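Protein-glutaminase (Chryseobacterium proteolyticum, PDB 3A55) probably hydrolyses the side-chain amide of glutamine residues in proteins, giving glutamate and ammonia, and is seen here in its pro form. Local coordinates at residues A[27-32]-A[63-68]; A[74-79]-A[88-93]. The protein carries 1 engineered substitution. One frame throughout, in Å; residues are numbered along the deposited sequence.

In the fold
Both interactions build the same unit, a five-stranded antiparallel sheet with helix 59-71 lying on one face, which probably belongs to the pro region of the enzyme. The centres of interactions 1 and 2 are about 10 Å apart and lie on the same side of the chain's centre. In interaction 1 the central strand 22-35 meets the helix. Interaction 2 then pairs strand 75-79 with the edge strand 86-91, so the two follow in series along the chain. They also touch: Thr27 O probably accepts a hydrogen bond from Val75 N, joining neighbouring strands, and Met64 CE packs against Val89 O. Strand pairing and helix packing thus together hold the helix against the sheet.

Interaction 1: A[27-32]-A[63-68]; sequences TVPVGI and GMLRQA
A helix laid on an antiparallel sheet is the element at work where helix 59-71 passes strand 22-35, with Pro29 and Ile32 reaching from the strand toward Leu65 and Ala68. The axes of 29-32 and 63-68 come within 7.9 Å of each other, and their directions differ by 112°, so the helix runs across the strand and meets it at a few points. At the first point the proline ring meets the short side chain of alanine: Pro29 CG lies 3.4 Å from Ala68 CB, tighter than usual for two carbons, with the ring's CD also close. The same CG reaches back along the helix to Leu65, 4.2 Å from its CD2 and 4.1 Å from its carbonyl O. At the second point Ile32 holds CG1 anti to its backbone N (chi1 -178°), and its nearly extended chain carries CD1 to 4.2 Å from Leu65 CB. Leu65 is therefore shared, its CD2 branch meeting the proline and its CB the isoleucine. No hydrogen bond crosses; the contact is apolar and rests on shape.

What brings two residues three positions apart onto one face is a classic beta bulge. Val30 and Gly31 both stand opposite Ser42 of strand 38-43, and this extra residue shifts the usual alternation, so that Pro29 and Ile32 both point toward the helix while Val30 points away and touches Pro260. The packing continues over the neighbouring strands: Pro29 and Ala68 both rest on Val75, while Leu65 also reaches Ile77, Ile86 and Val89. Helix residues about one turn apart, facing same-side residues of the strands they pack on, are characteristic of a two-layer alpha-beta sandwich, here a helix packed on one face of an antiparallel sheet.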
loop_
_atom_site.group_PDB
_atom_site.type_symbol
_atom_site.label_atom_id
_atom_site.label_comp_id
_atom_site.label_asym_id
_atom_site.label_seq_id
_atom_site.Cartn_x
_atom_site.Cartn_y
_atom_site.Cartn_z
ATOM N N THR A 27 -11.428 0.261 -11.306
ATOM C CA THR A 27 -10.939 0.345 -9.939
ATOM C C THR A 27 -11.998 1.011 -9.072
ATOM O O THR A 27 -13.003 1.507 -9.585
ATOM C CB THR A 27 -9.624 1.145 -9.852
ATOM O OG1 THR A 27 -9.157 1.156 -8.501
ATOM C CG2 THR A 27 -9.827 2.567 -10.318
ATOM N N VAL A 28 -11.767 1.010 -7.765
ATOM C CA VAL A 28 -12.687 1.654 -6.825
ATOM C C VAL A 28 -11.996 2.868 -6.215
ATOM O O VAL A 28 -10.968 2.719 -5.556
ATOM C CB VAL A 28 -13.100 0.684 -5.690
ATOM C CG1 VAL A 28 -13.923 1.411 -4.628
ATOM C CG2 VAL A 28 -13.849 -0.513 -6.260
ATOM N N PRO A 29 -12.540 4.077 -6.442
ATOM C CA PRO A 29 -11.960 5.245 -5.786
ATOM C C PRO A 29 -12.311 5.215 -4.303
ATOM O O PRO A 29 -13.422 4.798 -3.940
ATOM C CB PRO A 29 -12.637 6.431 -6.487
ATOM C CG PRO A 29 -13.869 5.895 -7.046
ATOM C CD PRO A 29 -13.693 4.416 -7.290
ATOM N N VAL A 30 -11.367 5.640 -3.466
ATOM C CA VAL A 30 -11.541 5.580 -2.011
ATOM C C VAL A 30 -11.366 6.920 -1.313
ATOM O O VAL A 30 -11.561 7.011 -0.104
ATOM C CB VAL A 30 -10.589 4.540 -1.348
ATOM C CG1 VAL A 30 -10.916 3.131 -1.829
ATOM C CG2 VAL A 30 -9.101 4.896 -1.569
ATOM N N GLY A 31 -11.018 7.962 -2.062
ATOM C CA GLY A 31 -10.844 9.274 -1.470
ATOM C C GLY A 31 -10.884 10.348 -2.530
ATOM O O GLY A 31 -10.443 10.135 -3.657
ATOM N N ILE A 32 -11.452 11.500 -2.182
ATOM C CA ILE A 32 -11.388 12.646 -3.058
ATOM C C ILE A 32 -11.150 13.876 -2.188
ATOM O O ILE A 32 -11.930 14.165 -1.278
ATOM C CB ILE A 32 -12.625 12.698 -3.987
ATOM C CG1 ILE A 32 -12.552 13.871 -4.962
ATOM C CG2 ILE A 32 -13.902 12.707 -3.197
ATOM C CD1 ILE A 32 -13.419 13.662 -6.193
ATOM N N GLY A 63 -18.298 14.194 -10.268
ATOM C CA GLY A 63 -19.457 13.679 -9.533
ATOM C C GLY A 63 -19.476 12.164 -9.504
ATOM O O GLY A 63 -19.762 11.557 -8.456
ATOM N N MET A 64 -19.167 11.542 -10.645
ATOM C CA MET A 64 -19.085 10.081 -10.712
ATOM C C MET A 64 -18.099 9.564 -9.672
ATOM O O MET A 64 -18.390 8.597 -8.975
ATOM C CB MET A 64 -18.656 9.615 -12.106
ATOM C CG MET A 64 -19.685 9.869 -13.174
ATOM S SD MET A 64 -18.972 9.603 -14.809
ATOM C CE MET A 64 -19.091 7.834 -14.957
ATOM N N LEU A 65 -16.929 10.204 -9.585
ATOM C CA LEU A 65 -15.904 9.816 -8.603
ATOM C C LEU A 65 -16.399 10.022 -7.170
ATOM O O LEU A 65 -16.209 9.149 -6.328
ATOM C CB LEU A 65 -14.625 10.601 -8.856
ATOM C CG LEU A 65 -13.873 10.235 -10.145
ATOM C CD1 LEU A 65 -12.748 11.231 -10.383
ATOM C CD2 LEU A 65 -13.341 8.796 -10.077
ATOM N N ARG A 66 -17.050 11.159 -6.902
ATOM C CA ARG A 66 -17.549 11.446 -5.560
ATOM C C ARG A 66 -18.552 10.384 -5.111
ATOM O O ARG A 66 -18.497 9.900 -3.972
ATOM C CB ARG A 66 -18.182 12.836 -5.505
ATOM C CG ARG A 66 -18.551 13.282 -4.104
ATOM C CD ARG A 66 -19.010 14.738 -4.077
ATOM N NE ARG A 66 -17.933 15.663 -4.433
ATOM C CZ ARG A 66 -17.846 16.312 -5.588
ATOM N NH1 ARG A 66 -16.830 17.133 -5.809
ATOM N NH2 ARG A 66 -18.776 16.147 -6.523
ATOM N N GLN A 67 -19.458 10.008 -6.006
ATOM C CA GLN A 67 -20.464 8.993 -5.687
ATOM C C GLN A 67 -19.831 7.622 -5.502
ATOM O O GLN A 67 -20.224 6.860 -4.614
ATOM C CB GLN A 67 -21.539 8.940 -6.759
ATOM C CG GLN A 67 -22.388 10.188 -6.790
ATOM C CD GLN A 67 -23.095 10.422 -5.478
ATOM O OE1 GLN A 67 -23.877 9.588 -5.026
ATOM N NE2 GLN A 67 -22.831 11.560 -4.861
ATOM N N ALA A 68 -18.822 7.313 -6.319
ATOM C CA ALA A 68 -18.164 6.020 -6.230
ATOM C C ALA A 68 -17.351 5.900 -4.935
ATOM O O ALA A 68 -17.253 4.813 -4.345
ATOM C CB ALA A 68 -17.270 5.791 -7.451
#

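Interaction 2: A[74-79]-A[88-93]; sequences PVHIFL and KVESAS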
loop_
_atom_site.group_PDB
_atom_site.type_symbol
_atom_site.label_atom_id
_atom_site.label_comp_id
_atom_site.label_asym_id
_atom_site.label_seq_id
_atom_site.Cartn_x
_atom_site.Cartn_y
_atom_site.Cartn_z
ATOM N N PRO A 74 -17.060 0.563 -8.166
ATOM C CA PRO A 74 -16.055 0.727 -9.231
ATOM C C PRO A 74 -16.426 1.723 -10.325
ATOM O O PRO A 74 -17.607 1.993 -10.563
ATOM C CB PRO A 74 -15.945 -0.676 -9.825
ATOM C CG PRO A 74 -17.266 -1.302 -9.551
ATOM C CD PRO A 74 -17.736 -0.747 -8.244
ATOM N N VAL A 75 -15.388 2.250 -10.972
ATOM C CA VAL A 75 -15.516 3.074 -12.172
ATOM C C VAL A 75 -14.411 2.671 -13.139
ATOM O O VAL A 75 -13.492 1.941 -12.773
ATOM C CB VAL A 75 -15.380 4.589 -11.876
ATOM C CG1 VAL A 75 -16.491 5.068 -10.950
ATOM C CG2 VAL A 75 -14.005 4.907 -11.284
ATOM N N HIS A 76 -14.510 3.154 -14.369
ATOM C CA HIS A 76 -13.490 2.911 -15.382
ATOM C C HIS A 76 -12.704 4.203 -15.581
ATOM O O HIS A 76 -13.285 5.237 -15.912
ATOM C CB HIS A 76 -14.148 2.477 -16.690
ATOM C CG HIS A 76 -13.204 1.853 -17.669
ATOM N ND1 HIS A 76 -13.621 0.960 -18.631
ATOM C CD2 HIS A 76 -11.863 1.970 -17.821
ATOM C CE1 HIS A 76 -12.583 0.573 -19.351
ATOM N NE2 HIS A 76 -11.504 1.166 -18.878
ATOM N N ILE A 77 -11.389 4.139 -15.372
ATOM C CA ILE A 77 -10.522 5.316 -15.368
ATOM C C ILE A 77 -9.669 5.389 -16.637
ATOM O O ILE A 77 -9.105 4.387 -17.062
ATOM C CB ILE A 77 -9.566 5.287 -14.129
ATOM C CG1 ILE A 77 -10.365 5.370 -12.822
ATOM C CG2 ILE A 77 -8.500 6.387 -14.213
ATOM C CD1 ILE A 77 -11.135 6.676 -12.659
ATOM N N PHE A 78 -9.578 6.582 -17.215
ATOM C CA PHE A 78 -8.702 6.857 -18.357
ATOM C C PHE A 78 -7.800 8.016 -17.980
ATOM O O PHE A 78 -8.276 9.034 -17.460
ATOM C CB PHE A 78 -9.516 7.232 -19.592
ATOM C CG PHE A 78 -10.424 6.141 -20.077
ATOM C CD1 PHE A 78 -10.053 5.344 -21.159
ATOM C CD2 PHE A 78 -11.647 5.899 -19.452
ATOM C CE1 PHE A 78 -10.891 4.333 -21.617
ATOM C CE2 PHE A 78 -12.483 4.894 -19.896
ATOM C CZ PHE A 78 -12.105 4.107 -20.984
ATOM N N LEU A 79 -6.499 7.860 -18.223
ATOM C CA LEU A 79 -5.537 8.871 -17.829
ATOM C C LEU A 79 -4.972 9.601 -19.025
ATOM O O LEU A 79 -4.836 9.019 -20.101
ATOM C CB LEU A 79 -4.385 8.239 -17.045
ATOM C CG LEU A 79 -4.739 7.508 -15.750
ATOM C CD1 LEU A 79 -3.484 6.925 -15.171
ATOM C CD2 LEU A 79 -5.413 8.441 -14.741
ATOM N N LYS A 88 -10.865 10.950 -18.238
ATOM C CA LYS A 88 -12.240 10.482 -18.439
ATOM C C LYS A 88 -12.572 9.432 -17.391
ATOM O O LYS A 88 -11.696 8.660 -16.991
ATOM C CB LYS A 88 -12.416 9.903 -19.858
ATOM C CG LYS A 88 -13.810 9.389 -20.177
ATOM C CD LYS A 88 -14.016 9.123 -21.657
ATOM C CE LYS A 88 -13.175 7.963 -22.166
ATOM N NZ LYS A 88 -13.423 7.693 -23.612
ATOM N N VAL A 89 -13.830 9.428 -16.939
ATOM C CA VAL A 89 -14.350 8.401 -16.044
ATOM C C VAL A 89 -15.595 7.820 -16.690
ATOM O O VAL A 89 -16.456 8.567 -17.160
ATOM C CB VAL A 89 -14.709 8.984 -14.656
ATOM C CG1 VAL A 89 -15.222 7.883 -13.722
ATOM C CG2 VAL A 89 -13.486 9.665 -14.050
ATOM N N GLU A 90 -15.672 6.494 -16.740
ATOM C CA GLU A 90 -16.853 5.817 -17.266
ATOM C C GLU A 90 -17.455 4.906 -16.204
ATOM O O GLU A 90 -16.783 4.500 -15.251
ATOM C CB GLU A 90 -16.527 5.062 -18.564
ATOM C CG GLU A 90 -16.169 6.006 -19.711
ATOM C CD GLU A 90 -15.945 5.308 -21.043
ATOM O OE1 GLU A 90 -15.677 4.085 -21.052
ATOM O OE2 GLU A 90 -16.019 5.997 -22.088
ATOM N N SER A 91 -18.737 4.615 -16.360
ATOM C CA SER A 91 -19.448 3.802 -15.385
ATOM C C SER A 91 -18.984 2.349 -15.443
ATOM O O SER A 91 -18.442 1.892 -16.454
ATOM C CB SER A 91 -20.954 3.891 -15.628
ATOM O OG SER A 91 -21.279 3.321 -16.876
ATOM N N ALA A 92 -19.179 1.634 -14.342
ATOM C CA ALA A 92 -18.885 0.211 -14.306
ATOM C C ALA A 92 -20.150 -0.569 -14.644
ATOM O O ALA A 92 -21.263 -0.085 -14.424
ATOM C CB ALA A 92 -18.359 -0.180 -12.943
ATOM N N SER A 93 -19.973 -1.769 -15.189
ATOM C CA SER A 93 -21.086 -2.647 -15.536
ATOM C C SER A 93 -21.625 -3.340 -14.284
ATOM O O SER A 93 -20.954 -3.346 -13.248
ATOM C CB SER A 93 -20.625 -3.697 -16.545
ATOM O OG SER A 93 -19.697 -4.589 -15.960
HETATM O O HOH W 1 -20.224 3.112 -12.176
HETATM O O HOH W 2 -16.618 1.969 -19.948
#
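Lys88 CE lies over the centre of one face of the Phe78 ring, 3.7 Å above its plane, while Lys88 O sits at the ring's edge, in plane. A bend in the lysine chain at chi3 (67°) folds CE over the ring as a CH-pi contact and leaves NZ 4.6 Å from its centroid, close to the ring normal, in a cation-pi interaction. Glu90 brings OE1 to 3.5 Å from Phe78 CE2, its carboxylate turned 70° from the ring, and its OE2 forms a salt bridge with Lys88 NZ. Phe78 CZ in turn stands over one face of the His76 imidazole, offset toward the rim of that ring, whose NE2 is hydrogen-bonded to Asp23 OD1. A water donates to Glu90 OE1 and, weakly, to His76 ND1.

In the backbone of the same strands His76 and Glu90 form a hydrogen-bonded antiparallel pair, N to O at 2.8 Å each way. On the other face Val89 CG2 meets Ile77 CD1 at 4.0 Å, and Val89 CG1 meets Val75 CB.

The hairpin lies at one edge of the sheet: strand 22-35 flanks 75-79, helix 59-71 covers the valine face through Tyr61, Leu65 and Ala68, and Ser93 caps the N terminus of helix 94-103.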